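Local coordinates for protein putative mannose-1-phosphate guanylyl transferase (Thermus thermophilus, PDB 2CU2) that is probably a mannose-1-phosphate guanylyltransferase, making GDP-mannose from GTP and mannose 1-phosphate, at residues G138-R143 and V246-F251; G149-G154 and V184-V189; R15-S20 and E314-P319; N258-E263 and V318-A323. One frame throughout, in Å; residues are numbered along the deposited sequence.

From the N terminus, residues 15-20, in the loop that follows strand 3-8, open the longest loop; contact 3 closes it only at strand 314-319. Within that span contact 1 joins strands 134-139 and 244-249, and contact 2, pairing strands 150-157 and 184-192, falls wholly inside contact 1. These two touch in one mixed sheet of the nucleotidyl transferase fold, where Leu139 and Trp185 meet. After contact 1 has closed, residues 258-263 open contact 4, which ends on the same part of the chain as contact 3 and shares Val318 and Pro319 with it. Contacts 3 and 4, touching through Trp17 and Trp259, tie the nucleotidyl transferase domain to the C-terminal beta-helix-like region.

Contact 1: G138-R143 and V246-F251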
loop_
_atom_site.group_PDB
_atom_site.type_symbol
_atom_site.label_atom_id
_atom_site.label_comp_id
_atom_site.label_asym_id
_atom_site.label_seq_id
_atom_site.Cartn_x
_atom_site.Cartn_y
_atom_site.Cartn_z
ATOM N N GLY A 138 -20.647 25.719 -19.057
ATOM C CA GLY A 138 -21.197 25.541 -17.729
ATOM C C GLY A 138 -21.725 24.127 -17.539
ATOM O O GLY A 138 -22.059 23.441 -18.504
ATOM N N LEU A 139 -21.790 23.685 -16.288
ATOM C CA LEU A 139 -22.283 22.357 -15.969
ATOM C C LEU A 139 -23.126 22.422 -14.705
ATOM O O LEU A 139 -22.739 23.059 -13.730
ATOM C CB LEU A 139 -21.103 21.404 -15.780
ATOM C CG LEU A 139 -20.315 21.299 -17.090
ATOM C CD1 LEU A 139 -18.854 21.140 -16.815
ATOM C CD2 LEU A 139 -20.867 20.148 -17.928
ATOM N N ARG A 140 -24.286 21.776 -14.744
ATOM C CA ARG A 140 -25.186 21.738 -13.600
ATOM C C ARG A 140 -24.440 21.042 -12.460
ATOM O O ARG A 140 -23.976 19.917 -12.612
ATOM C CB ARG A 140 -26.455 20.949 -13.946
ATOM C CG ARG A 140 -27.392 21.628 -14.932
ATOM C CD ARG A 140 -28.013 22.892 -14.343
ATOM N NE ARG A 140 -28.929 23.529 -15.286
ATOM C CZ ARG A 140 -29.474 24.728 -15.109
ATOM N NH1 ARG A 140 -29.204 25.436 -14.018
ATOM N NH2 ARG A 140 -30.285 25.227 -16.032
ATOM N N PRO A 141 -24.310 21.710 -11.305
ATOM C CA PRO A 141 -23.609 21.141 -10.148
ATOM C C PRO A 141 -24.325 19.921 -9.560
ATOM O O PRO A 141 -25.550 19.893 -9.487
ATOM C CB PRO A 141 -23.578 22.300 -9.151
ATOM C CG PRO A 141 -23.767 23.521 -10.005
ATOM C CD PRO A 141 -24.771 23.076 -11.018
ATOM N N THR A 142 -23.561 18.917 -9.141
ATOM C CA THR A 142 -24.154 17.724 -8.544
ATOM C C THR A 142 -23.862 17.697 -7.048
ATOM O O THR A 142 -24.375 16.851 -6.322
ATOM C CB THR A 142 -23.610 16.427 -9.184
ATOM O OG1 THR A 142 -22.177 16.449 -9.192
ATOM C CG2 THR A 142 -24.121 16.281 -10.599
ATOM N N ARG A 143 -23.042 18.644 -6.597
ATOM C CA ARG A 143 -22.667 18.749 -5.189
ATOM C C ARG A 143 -22.104 20.149 -4.920
ATOM O O ARG A 143 -21.598 20.814 -5.827
ATOM C CB ARG A 143 -21.598 17.708 -4.849
ATOM C CG ARG A 143 -20.293 17.946 -5.599
ATOM C CD ARG A 143 -19.194 16.960 -5.223
ATOM N NE ARG A 143 -17.930 17.364 -5.831
ATOM C CZ ARG A 143 -17.658 17.279 -7.132
ATOM N NH1 ARG A 143 -18.558 16.794 -7.980
ATOM N NH2 ARG A 143 -16.489 17.708 -7.588
ATOM N N VAL A 246 -22.975 31.630 -22.189
ATOM C CA VAL A 246 -22.671 30.333 -21.592
ATOM C C VAL A 246 -23.498 29.208 -22.220
ATOM O O VAL A 246 -24.713 29.291 -22.346
ATOM C CB VAL A 246 -22.960 30.421 -20.092
ATOM C CG1 VAL A 246 -22.587 29.106 -19.410
ATOM C CG2 VAL A 246 -22.157 31.552 -19.478
ATOM N N VAL A 247 -22.790 28.142 -22.570
ATOM C CA VAL A 247 -23.381 26.895 -23.040
ATOM C C VAL A 247 -23.336 25.810 -21.961
ATOM O O VAL A 247 -22.312 25.534 -21.354
ATOM C CB VAL A 247 -22.611 26.436 -24.279
ATOM C CG1 VAL A 247 -23.192 25.121 -24.794
ATOM C CG2 VAL A 247 -22.719 27.485 -25.369
ATOM N N LEU A 248 -24.516 25.214 -21.703
ATOM C CA LEU A 248 -24.583 24.171 -20.688
ATOM C C LEU A 248 -24.270 22.790 -21.269
ATOM O O LEU A 248 -24.949 22.278 -22.150
ATOM C CB LEU A 248 -25.995 24.170 -20.098
ATOM C CG LEU A 248 -26.257 25.364 -19.179
ATOM C CD1 LEU A 248 -27.543 25.201 -18.368
ATOM C CD2 LEU A 248 -25.137 25.594 -18.166
ATOM N N GLY A 249 -23.170 22.199 -20.768
ATOM C CA GLY A 249 -22.842 20.833 -21.161
ATOM C C GLY A 249 -23.562 19.826 -20.261
ATOM O O GLY A 249 -23.670 19.993 -19.054
ATOM N N ARG A 250 -24.109 18.769 -20.893
ATOM C CA ARG A 250 -24.889 17.805 -20.122
ATOM C C ARG A 250 -24.193 16.446 -20.026
ATOM O O ARG A 250 -24.762 15.453 -19.590
ATOM C CB ARG A 250 -26.245 17.644 -20.802
ATOM C CG ARG A 250 -26.928 18.983 -21.073
ATOM C CD ARG A 250 -28.453 18.848 -21.082
ATOM N NE ARG A 250 -29.082 20.154 -21.292
ATOM C CZ ARG A 250 -29.173 20.972 -20.227
ATOM N NH1 ARG A 250 -28.692 20.594 -19.056
ATOM N NH2 ARG A 250 -29.741 22.175 -20.363
ATOM N N PHE A 251 -22.915 16.411 -20.439
ATOM C CA PHE A 251 -22.117 15.219 -20.204
ATOM C C PHE A 251 -21.513 15.193 -18.799
ATOM O O PHE A 251 -21.348 16.217 -18.150
ATOM C CB PHE A 251 -21.002 15.196 -21.247
ATOM C CG PHE A 251 -20.335 16.539 -21.305
ATOM C CD1 PHE A 251 -19.401 16.886 -20.337
ATOM C CD2 PHE A 251 -20.669 17.434 -22.308
ATOM C CE1 PHE A 251 -18.802 18.137 -20.375
ATOM C CE2 PHE A 251 -20.062 18.686 -22.341
ATOM C CZ PHE A 251 -19.127 19.041 -21.377
HETATM O O HOH W 1 -30.742 22.901 -17.821
HETATM O O HOH W 2 -25.137 19.945 -16.971
#
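Gly138 and Leu248 face each other where strands 134-139 and 244-249 run parallel in the mixed sheet of the nucleotidyl transferase domain, joined by two backbone hydrogen bonds: Gly138 N gives to Val247 O at 2.8 Å, and Gly249 N gives to Gly138 O, also at 2.8 Å. Because Gly138 has no side chain, Leu248 CD2 can settle against its carbonyl group, 3.8 Å from Gly138 C. Arg140 carries the contact past the end of its strand. From CB its chain sets out with CG beside the backbone N (chi1 -70°), and this CG lies 4.4 Å from Arg250 NH1, at the edge of that guanidinium. A bend at chi2 (-67°) redirects the chain, and NE and CZ then pass by Leu248 CD1, a methyl that sits over one guanidinium face, 3.6 Å from Arg140 NH2. At the tip, NH2 donates to a water that also accepts from Arg250 NH2, linking two like charges. On the other face of the sheet Leu139 CD2 comes up to Gly249 and touches Phe251 CE1 at 3.8 Å. Helix 115-128 lies against Val247 and Phe251, while strand 184-192 flanks Leu139 and strand 160-167 flanks Val246.

Contact 2: G149-G154 and V184-V189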
loop_
_atom_site.group_PDB
_atom_site.type_symbol
_atom_site.label_atom_id
_atom_site.label_comp_id
_atom_site.label_asym_id
_atom_site.label_seq_id
_atom_site.Cartn_x
_atom_site.Cartn_y
_atom_site.Cartn_z
ATOM N N GLY A 149 -15.099 27.025 -9.608
ATOM C CA GLY A 149 -15.585 28.369 -9.812
ATOM C C GLY A 149 -16.995 28.153 -10.334
ATOM O O GLY A 149 -17.286 27.100 -10.911
ATOM N N TYR A 150 -17.874 29.122 -10.125
ATOM C CA TYR A 150 -19.250 29.026 -10.593
ATOM C C TYR A 150 -19.559 30.198 -11.513
ATOM O O TYR A 150 -18.822 31.184 -11.535
ATOM C CB TYR A 150 -20.227 29.039 -9.410
ATOM C CG TYR A 150 -20.182 27.792 -8.546
ATOM C CD1 TYR A 150 -19.037 27.461 -7.819
ATOM C CD2 TYR A 150 -21.291 26.946 -8.453
ATOM C CE1 TYR A 150 -18.996 26.321 -7.024
ATOM C CE2 TYR A 150 -21.261 25.803 -7.657
ATOM C CZ TYR A 150 -20.109 25.499 -6.951
ATOM O OH TYR A 150 -20.053 24.362 -6.198
ATOM N N ILE A 151 -20.649 30.082 -12.268
ATOM C CA ILE A 151 -21.075 31.135 -13.182
ATOM C C ILE A 151 -22.556 31.459 -12.984
ATOM O O ILE A 151 -23.380 30.555 -12.859
ATOM C CB ILE A 151 -20.891 30.722 -14.650
ATOM C CG1 ILE A 151 -19.439 30.311 -14.916
ATOM C CG2 ILE A 151 -21.287 31.880 -15.555
ATOM C CD1 ILE A 151 -19.210 29.765 -16.322
ATOM N N ARG A 152 -22.886 32.750 -12.958
ATOM C CA ARG A 152 -24.272 33.192 -12.806
ATOM C C ARG A 152 -24.893 33.190 -14.187
ATOM O O ARG A 152 -24.315 33.737 -15.123
ATOM C CB ARG A 152 -24.362 34.626 -12.272
ATOM C CG ARG A 152 -23.676 34.907 -10.960
ATOM C CD ARG A 152 -24.177 36.249 -10.414
ATOM N NE ARG A 152 -23.420 36.714 -9.257
ATOM C CZ ARG A 152 -22.231 37.308 -9.330
ATOM N NH1 ARG A 152 -21.659 37.515 -10.511
ATOM N NH2 ARG A 152 -21.612 37.689 -8.221
ATOM N N LEU A 153 -26.074 32.602 -14.319
ATOM C CA LEU A 153 -26.733 32.566 -15.614
ATOM C C LEU A 153 -27.879 33.560 -15.729
ATOM O O LEU A 153 -28.681 33.710 -14.810
ATOM C CB LEU A 153 -27.275 31.170 -15.895
ATOM C CG LEU A 153 -26.298 30.001 -15.977
ATOM C CD1 LEU A 153 -27.086 28.753 -16.361
ATOM C CD2 LEU A 153 -25.201 30.287 -17.001
ATOM N N GLY A 154 -27.943 34.247 -16.864
ATOM C CA GLY A 154 -29.020 35.188 -17.101
ATOM C C GLY A 154 -30.059 34.420 -17.896
ATOM O O GLY A 154 -30.008 33.188 -17.919
ATOM N N VAL A 184 -24.067 27.642 -12.087
ATOM C CA VAL A 184 -23.478 26.428 -12.652
ATOM C C VAL A 184 -21.948 26.428 -12.542
ATOM O O VAL A 184 -21.320 27.454 -12.322
ATOM C CB VAL A 184 -23.900 26.325 -14.122
ATOM C CG1 VAL A 184 -25.422 26.233 -14.223
ATOM C CG2 VAL A 184 -23.416 27.535 -14.898
ATOM N N TRP A 185 -21.362 25.211 -12.647
ATOM C CA TRP A 185 -19.907 25.078 -12.551
ATOM C C TRP A 185 -19.223 25.642 -13.800
ATOM O O TRP A 185 -19.668 25.456 -14.929
ATOM C CB TRP A 185 -19.546 23.591 -12.409
ATOM C CG TRP A 185 -19.813 23.057 -11.048
ATOM C CD1 TRP A 185 -19.799 23.759 -9.818
ATOM C CD2 TRP A 185 -20.022 21.655 -10.714
ATOM N NE1 TRP A 185 -20.000 22.937 -8.748
ATOM C CE2 TRP A 185 -20.143 21.565 -9.305
ATOM C CE3 TRP A 185 -20.109 20.485 -11.484
ATOM C CZ2 TRP A 185 -20.368 20.332 -8.711
ATOM C CZ3 TRP A 185 -20.332 19.247 -10.894
ATOM C CH2 TRP A 185 -20.460 19.177 -9.496
ATOM N N ASN A 186 -18.114 26.379 -13.568
ATOM C CA ASN A 186 -17.268 26.816 -14.676
ATOM C C ASN A 186 -16.459 25.630 -15.216
ATOM O O ASN A 186 -15.659 25.025 -14.515
ATOM C CB ASN A 186 -16.310 27.882 -14.126
ATOM C CG ASN A 186 -15.488 28.494 -15.234
ATOM O OD1 ASN A 186 -15.067 27.836 -16.183
ATOM N ND2 ASN A 186 -15.206 29.798 -15.064
ATOM N N GLY A 187 -16.721 25.282 -16.487
ATOM C CA GLY A 187 -16.123 24.069 -17.036
ATOM C C GLY A 187 -14.676 24.277 -17.520
ATOM O O GLY A 187 -13.992 23.349 -17.929
ATOM N N GLY A 188 -14.221 25.547 -17.515
ATOM C CA GLY A 188 -12.810 25.693 -17.861
ATOM C C GLY A 188 -12.586 25.777 -19.378
ATOM O O GLY A 188 -11.466 25.809 -19.869
ATOM N N VAL A 189 -13.702 25.772 -20.132
ATOM C CA VAL A 189 -13.583 25.855 -21.587
ATOM C C VAL A 189 -14.126 27.181 -22.127
ATOM O O VAL A 189 -15.114 27.725 -21.654
ATOM C CB VAL A 189 -14.354 24.686 -22.201
ATOM C CG1 VAL A 189 -14.283 24.757 -23.724
ATOM C CG2 VAL A 189 -13.755 23.374 -21.733
HETATM O O HOH W 3 -14.458 25.405 -12.042
HETATM O O HOH W 4 -15.985 31.029 -12.058
#
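Trp185 turns the edge of its indole toward one face of the Tyr150 ring, an offset edge-to-face pair with planes at 70°. Its CD1 stands over the rim of that face, 3.3 Å from Tyr150 CE2, and NE1 donates to Tyr150 OH at 2.9 Å, the hydroxyl lying in the indole plane. Although the side chains diverge at the backbone, their ends lie side by side, pointing the same way. Tyr150 OH is also hydrogen-bonded to Glu145 O, Tyr178 meets the Tyr150 ring, and Tyr148 adds a further edge-to-face partner for the indole. With a valine in place of Tyr150, the indole NE1 and Glu145 O would probably be left without their shared hydroxyl, and the indole edge without its ring face. The backbone beneath is antiparallel sheet: Tyr150 and Trp185 form a non-hydrogen-bonded pair, Ile151 and Val184 a hydrogen-bonded one. Leu153 CD1 meets Val184 CG1 at 3.7 Å. Asn186 N donates to Gly149 O, while Asn186 OD1 accepts from Gly188 N, an Asx turn where the strand turns a corner.

Contact 3: R15-S20 and E314-P319; sequences RLWPLS and EVLVVP. With SO4 (sulfate ion), chain B.
Trp17 and Glu314 cross at about a right angle, the indole and carboxylate planes 67° apart. Glu314 OE1 approaches the ring obliquely, 3.5 Å from Trp17 NE1, but the hydrogen of that nitrogen goes to a water in the ring plane at 2.7 Å from NE1. The same water lies beside Glu314 OE2 and so links indole to carboxylate. Pro18, after a cis peptide bond, folds back on Trp17 and sets its CB 3.6 Å above the centre of the ring. That CB also meets strand 314-319, 3.6 Å from Glu314 CB. Leu316 crosses both rings obliquely: its CB lies 3.7 Å from Trp17 CZ3, and its CD2 comes 3.3 Å from Trp17 O. With CG anti to the backbone N (chi1 179°), the Trp17 indole reaches out to strand 314-319 and also to helix 327-334, whose Val329, Val330 and Leu333 touch it. Strand 314-319 pairs in parallel with a strand of the second subunit, so the sheet runs on through the dimer. Two residues before Trp17, Arg15 grips a sulfate, probably from the crystallisation liquor: its NE gives to O4 at 2.9 Å and its N to O4 at 3.1 Å, with Glu14 N and Arg327 NH2 helping. Residues 15-20 directly follow the glycine-rich part of the loop after strand 3-8, a signature of sugar nucleotidyltransferases; the sulfate may mark a nucleotide phosphate position.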
loop_
_atom_site.group_PDB
_atom_site.type_symbol
_atom_site.label_atom_id
_atom_site.label_comp_id
_atom_site.label_asym_id
_atom_site.label_seq_id
_atom_site.Cartn_x
_atom_site.Cartn_y
_atom_site.Cartn_z
ATOM N N ARG A 15 -2.002 16.356 -5.314
ATOM C CA ARG A 15 -3.056 15.665 -4.591
ATOM C C ARG A 15 -3.223 14.257 -5.139
ATOM O O ARG A 15 -3.891 13.429 -4.529
ATOM C CB ARG A 15 -4.376 16.442 -4.677
ATOM C CG ARG A 15 -4.405 17.681 -3.783
ATOM C CD ARG A 15 -5.588 18.583 -4.121
ATOM N NE ARG A 15 -5.483 19.087 -5.489
ATOM C CZ ARG A 15 -6.430 19.778 -6.118
ATOM N NH1 ARG A 15 -7.577 20.068 -5.512
ATOM N NH2 ARG A 15 -6.231 20.172 -7.369
ATOM N N LEU A 16 -2.613 13.979 -6.289
ATOM C CA LEU A 16 -2.703 12.636 -6.863
ATOM C C LEU A 16 -1.440 11.799 -6.649
ATOM O O LEU A 16 -1.175 10.854 -7.383
ATOM C CB LEU A 16 -3.070 12.691 -8.356
ATOM C CG LEU A 16 -4.517 13.127 -8.627
ATOM C CD1 LEU A 16 -4.792 13.135 -10.119
ATOM C CD2 LEU A 16 -5.485 12.182 -7.910
ATOM N N TRP A 17 -0.663 12.153 -5.631
ATOM C CA TRP A 17 0.537 11.392 -5.283
ATOM C C TRP A 17 -0.026 10.052 -4.782
ATOM O O TRP A 17 -1.099 10.023 -4.170
ATOM C CB TRP A 17 1.288 12.106 -4.151
ATOM C CG TRP A 17 2.534 11.396 -3.693
ATOM C CD1 TRP A 17 3.813 11.602 -4.143
ATOM C CD2 TRP A 17 2.612 10.330 -2.739
ATOM N NE1 TRP A 17 4.681 10.726 -3.525
ATOM C CE2 TRP A 17 3.971 9.935 -2.661
ATOM C CE3 TRP A 17 1.667 9.667 -1.946
ATOM C CZ2 TRP A 17 4.406 8.902 -1.816
ATOM C CZ3 TRP A 17 2.098 8.641 -1.111
ATOM C CH2 TRP A 17 3.457 8.269 -1.053
ATOM N N PRO A 18 0.689 8.932 -5.000
ATOM C CA PRO A 18 1.980 8.716 -5.655
ATOM C C PRO A 18 1.945 8.574 -7.173
ATOM O O PRO A 18 2.990 8.365 -7.794
ATOM C CB PRO A 18 2.461 7.433 -5.007
ATOM C CG PRO A 18 1.196 6.639 -4.986
ATOM C CD PRO A 18 0.175 7.655 -4.471
ATOM N N LEU A 19 0.760 8.661 -7.771
ATOM C CA LEU A 19 0.658 8.510 -9.217
ATOM C C LEU A 19 1.362 9.636 -9.957
ATOM O O LEU A 19 2.043 9.397 -10.953
ATOM C CB LEU A 19 -0.804 8.433 -9.658
ATOM C CG LEU A 19 -1.013 8.187 -11.156
ATOM C CD1 LEU A 19 -0.438 6.835 -11.540
ATOM C CD2 LEU A 19 -2.496 8.250 -11.483
ATOM N N SER A 20 1.205 10.865 -9.476
ATOM C CA SER A 20 1.883 11.986 -10.106
ATOM C C SER A 20 3.375 12.022 -9.771
ATOM O O SER A 20 3.841 11.539 -8.745
ATOM C CB SER A 20 1.196 13.282 -9.677
ATOM O OG SER A 20 1.157 13.355 -8.248
ATOM N N GLU A 314 5.713 3.195 -3.918
ATOM C CA GLU A 314 5.092 4.198 -3.069
ATOM C C GLU A 314 3.626 3.851 -2.866
ATOM O O GLU A 314 2.921 3.506 -3.815
ATOM C CB GLU A 314 5.232 5.588 -3.687
ATOM C CG GLU A 314 6.678 6.013 -3.868
ATOM C CD GLU A 314 6.838 7.505 -4.099
ATOM O OE1 GLU A 314 6.282 8.022 -5.084
ATOM O OE2 GLU A 314 7.525 8.162 -3.291
ATOM N N VAL A 315 3.182 3.926 -1.617
ATOM C CA VAL A 315 1.804 3.615 -1.279
ATOM C C VAL A 315 1.174 4.698 -0.420
ATOM O O VAL A 315 1.793 5.228 0.500
ATOM C CB VAL A 315 1.693 2.271 -0.527
ATOM C CG1 VAL A 315 0.252 2.024 -0.115
ATOM C CG2 VAL A 315 2.178 1.136 -1.420
ATOM N N LEU A 316 -0.071 5.012 -0.736
ATOM C CA LEU A 316 -0.835 6.012 -0.010
ATOM C C LEU A 316 -2.064 5.364 0.613
ATOM O O LEU A 316 -2.716 4.531 -0.012
ATOM C CB LEU A 316 -1.294 7.117 -0.971
ATOM C CG LEU A 316 -2.419 8.017 -0.463
ATOM C CD1 LEU A 316 -1.925 8.822 0.718
ATOM C CD2 LEU A 316 -2.901 8.943 -1.577
ATOM N N VAL A 317 -2.372 5.745 1.845
ATOM C CA VAL A 317 -3.564 5.251 2.519
ATOM C C VAL A 317 -4.160 6.447 3.252
ATOM O O VAL A 317 -3.542 6.986 4.167
ATOM C CB VAL A 317 -3.244 4.134 3.534
ATOM C CG1 VAL A 317 -4.523 3.721 4.268
ATOM C CG2 VAL A 317 -2.648 2.937 2.819
ATOM N N VAL A 318 -5.351 6.869 2.835
ATOM C CA VAL A 318 -6.027 8.021 3.436
ATOM C C VAL A 318 -7.545 7.910 3.267
ATOM O O VAL A 318 -8.012 7.440 2.238
ATOM C CB VAL A 318 -5.551 9.347 2.760
ATOM C CG1 VAL A 318 -5.823 9.287 1.259
ATOM C CG2 VAL A 318 -6.275 10.554 3.368
ATOM N N PRO A 319 -8.332 8.313 4.287
ATOM C CA PRO A 319 -9.775 8.297 4.088
ATOM C C PRO A 319 -10.173 9.227 2.955
ATOM O O PRO A 319 -9.667 10.332 2.808
ATOM C CB PRO A 319 -10.448 8.760 5.374
ATOM C CG PRO A 319 -9.412 8.725 6.484
ATOM C CD PRO A 319 -8.045 8.727 5.651
HETATM S S SO4 B . -2.434 20.311 -6.855
HETATM O O1 SO4 B . -2.213 20.817 -5.472
HETATM O O2 SO4 B . -1.148 20.331 -7.607
HETATM O O3 SO4 B . -3.428 21.177 -7.547
HETATM O O4 SO4 B . -2.949 18.912 -6.800
HETATM O O HOH W 5 7.246 11.023 -4.415
HETATM O O HOH W 6 5.530 9.905 -6.793
#

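Contact 4: N258-E263 and V318-A323; sequences NWRALE and VPKDWA
Lys320 and Glu263 meet because of their torsions: Lys320 starts with CG between the backbone N and the carbonyl carbon (chi1 64°) and then runs extended, while Glu263 starts with CG anti to the backbone N (chi1 174°) and also stretches out. The two chains cross at about a right angle, and Lys320 NZ gives to the syn lone pair of Glu263 OE1 at 2.8 Å. Arg260, bent at chi2 and chi3, reaches the other oxygen: its NH2 lies 2.8 Å from Glu263 OE2, which is met from above the carboxylate plane. Lys320 CE sits over one face of the Arg260 guanidinium, 3.3 Å from NH2. The two positive ends, Arg260 NH2 and Lys320 NZ, are 4.0 Å apart and share the one carboxylate. Lys320 NZ also hydrogen-bonds to Gly288 O. A leucine in place of Glu263 would probably leave these two like charges close together without the anion that joins them. The salt-bridge network joins the nucleotidyl transferase domain to the C-terminal beta-helix-like region; on the former side a type I turn from Asn258 to Ala261 leads into helix 261-266. There Asn258 OD1 caps the turn with weak bonds from Arg260 N and Ala261 N. Ala323, in the 3-10 segment after strand 314-319, presses its CB on Asn258 CG at 3.7 Å. A water bridges Trp259 N and Ala323 O.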
loop_
_atom_site.group_PDB
_atom_site.type_symbol
_atom_site.label_atom_id
_atom_site.label_comp_id
_atom_site.label_asym_id
_atom_site.label_seq_id
_atom_site.Cartn_x
_atom_site.Cartn_y
_atom_site.Cartn_z
ATOM N N ASN A 258 -8.646 15.386 -6.964
ATOM C CA ASN A 258 -8.056 14.489 -5.973
ATOM C C ASN A 258 -8.539 13.044 -6.144
ATOM O O ASN A 258 -9.383 12.739 -6.976
ATOM C CB ASN A 258 -8.432 15.002 -4.582
ATOM C CG ASN A 258 -9.926 14.921 -4.404
ATOM O OD1 ASN A 258 -10.557 13.902 -4.671
ATOM N ND2 ASN A 258 -10.503 16.041 -3.934
ATOM N N TRP A 259 -7.929 12.146 -5.346
ATOM C CA TRP A 259 -8.215 10.722 -5.499
ATOM C C TRP A 259 -9.709 10.404 -5.392
ATOM O O TRP A 259 -10.217 9.460 -5.982
ATOM C CB TRP A 259 -7.443 9.959 -4.422
ATOM C CG TRP A 259 -6.029 9.789 -4.823
ATOM C CD1 TRP A 259 -4.902 10.392 -4.222
ATOM C CD2 TRP A 259 -5.525 8.943 -5.885
ATOM N NE1 TRP A 259 -3.735 10.001 -4.795
ATOM C CE2 TRP A 259 -4.112 9.063 -5.880
ATOM C CE3 TRP A 259 -6.137 8.119 -6.827
ATOM C CZ2 TRP A 259 -3.354 8.352 -6.795
ATOM C CZ3 TRP A 259 -5.378 7.412 -7.744
ATOM C CH2 TRP A 259 -3.976 7.531 -7.729
ATOM N N ARG A 260 -10.415 11.202 -4.570
ATOM C CA ARG A 260 -11.842 10.955 -4.395
ATOM C C ARG A 260 -12.612 11.134 -5.706
ATOM O O ARG A 260 -13.706 10.618 -5.898
ATOM C CB ARG A 260 -12.375 11.924 -3.340
ATOM C CG ARG A 260 -13.432 11.282 -2.442
ATOM C CD ARG A 260 -14.810 11.929 -2.618
ATOM N NE ARG A 260 -15.872 10.925 -2.505
ATOM C CZ ARG A 260 -16.621 10.943 -1.388
ATOM N NH1 ARG A 260 -16.396 11.849 -0.453
ATOM N NH2 ARG A 260 -17.592 10.039 -1.229
ATOM N N ALA A 261 -12.016 11.927 -6.616
ATOM C CA ALA A 261 -12.678 12.185 -7.890
ATOM C C ALA A 261 -12.918 10.892 -8.672
ATOM O O ALA A 261 -13.808 10.786 -9.506
ATOM C CB ALA A 261 -11.790 13.125 -8.705
ATOM N N LEU A 262 -12.049 9.901 -8.410
ATOM C CA LEU A 262 -12.199 8.625 -9.095
ATOM C C LEU A 262 -13.571 8.006 -8.814
ATOM O O LEU A 262 -14.199 7.401 -9.673
ATOM C CB LEU A 262 -11.090 7.691 -8.608
ATOM C CG LEU A 262 -9.840 7.756 -9.490
ATOM C CD1 LEU A 262 -9.119 9.103 -9.393
ATOM C CD2 LEU A 262 -8.802 6.690 -9.133
ATOM N N GLU A 263 -14.004 8.148 -7.565
ATOM C CA GLU A 263 -15.286 7.594 -7.178
ATOM C C GLU A 263 -16.406 8.355 -7.891
ATOM O O GLU A 263 -17.320 7.751 -8.451
ATOM C CB GLU A 263 -15.462 7.685 -5.665
ATOM C CG GLU A 263 -16.828 7.262 -5.178
ATOM C CD GLU A 263 -16.908 7.246 -3.661
ATOM O OE1 GLU A 263 -16.160 6.471 -3.029
ATOM O OE2 GLU A 263 -17.714 8.011 -3.102
ATOM N N VAL A 318 -5.351 6.869 2.835
ATOM C CA VAL A 318 -6.027 8.021 3.436
ATOM C C VAL A 318 -7.545 7.910 3.267
ATOM O O VAL A 318 -8.012 7.440 2.238
ATOM C CB VAL A 318 -5.551 9.347 2.760
ATOM C CG1 VAL A 318 -5.823 9.287 1.259
ATOM C CG2 VAL A 318 -6.275 10.554 3.368
ATOM N N PRO A 319 -8.332 8.313 4.287
ATOM C CA PRO A 319 -9.775 8.297 4.088
ATOM C C PRO A 319 -10.173 9.227 2.955
ATOM O O PRO A 319 -9.667 10.332 2.808
ATOM C CB PRO A 319 -10.448 8.760 5.374
ATOM C CG PRO A 319 -9.412 8.725 6.484
ATOM C CD PRO A 319 -8.045 8.727 5.651
ATOM N N LYS A 320 -11.097 8.739 2.118
ATOM C CA LYS A 320 -11.367 9.482 0.907
ATOM C C LYS A 320 -11.869 10.902 1.174
ATOM O O LYS A 320 -11.747 11.788 0.345
ATOM C CB LYS A 320 -12.331 8.695 0.023
ATOM C CG LYS A 320 -13.708 8.486 0.646
ATOM C CD LYS A 320 -14.543 7.510 -0.177
ATOM C CE LYS A 320 -16.016 7.492 0.239
ATOM N NZ LYS A 320 -16.643 6.269 -0.265
ATOM N N ASP A 321 -12.472 11.112 2.364
ATOM C CA ASP A 321 -12.935 12.465 2.663
ATOM C C ASP A 321 -11.787 13.450 2.907
ATOM O O ASP A 321 -11.951 14.661 2.847
ATOM C CB ASP A 321 -13.919 12.443 3.844
ATOM C CG ASP A 321 -13.280 11.846 5.095
ATOM O OD1 ASP A 321 -12.048 11.823 5.151
ATOM O OD2 ASP A 321 -14.011 11.499 6.022
ATOM N N TRP A 322 -10.591 12.894 3.205
ATOM C CA TRP A 322 -9.441 13.764 3.439
ATOM C C TRP A 322 -8.493 13.787 2.231
ATOM O O TRP A 322 -7.319 14.120 2.342
ATOM C CB TRP A 322 -8.700 13.252 4.678
ATOM C CG TRP A 322 -8.129 14.377 5.450
ATOM C CD1 TRP A 322 -8.618 15.700 5.507
ATOM C CD2 TRP A 322 -6.983 14.315 6.335
ATOM N NE1 TRP A 322 -7.890 16.482 6.354
ATOM C CE2 TRP A 322 -6.821 15.606 6.895
ATOM C CE3 TRP A 322 -6.094 13.297 6.689
ATOM C CZ2 TRP A 322 -5.787 15.848 7.788
ATOM C CZ3 TRP A 322 -5.060 13.541 7.584
ATOM C CH2 TRP A 322 -4.905 14.827 8.131
ATOM N N ALA A 323 -9.014 13.437 1.057
ATOM C CA ALA A 323 -8.221 13.376 -0.169
ATOM C C ALA A 323 -7.393 14.632 -0.475
ATOM O O ALA A 323 -6.283 14.533 -0.995
ATOM C CB ALA A 323 -9.134 13.048 -1.360
HETATM O O HOH W 7 -6.161 12.982 -3.179
#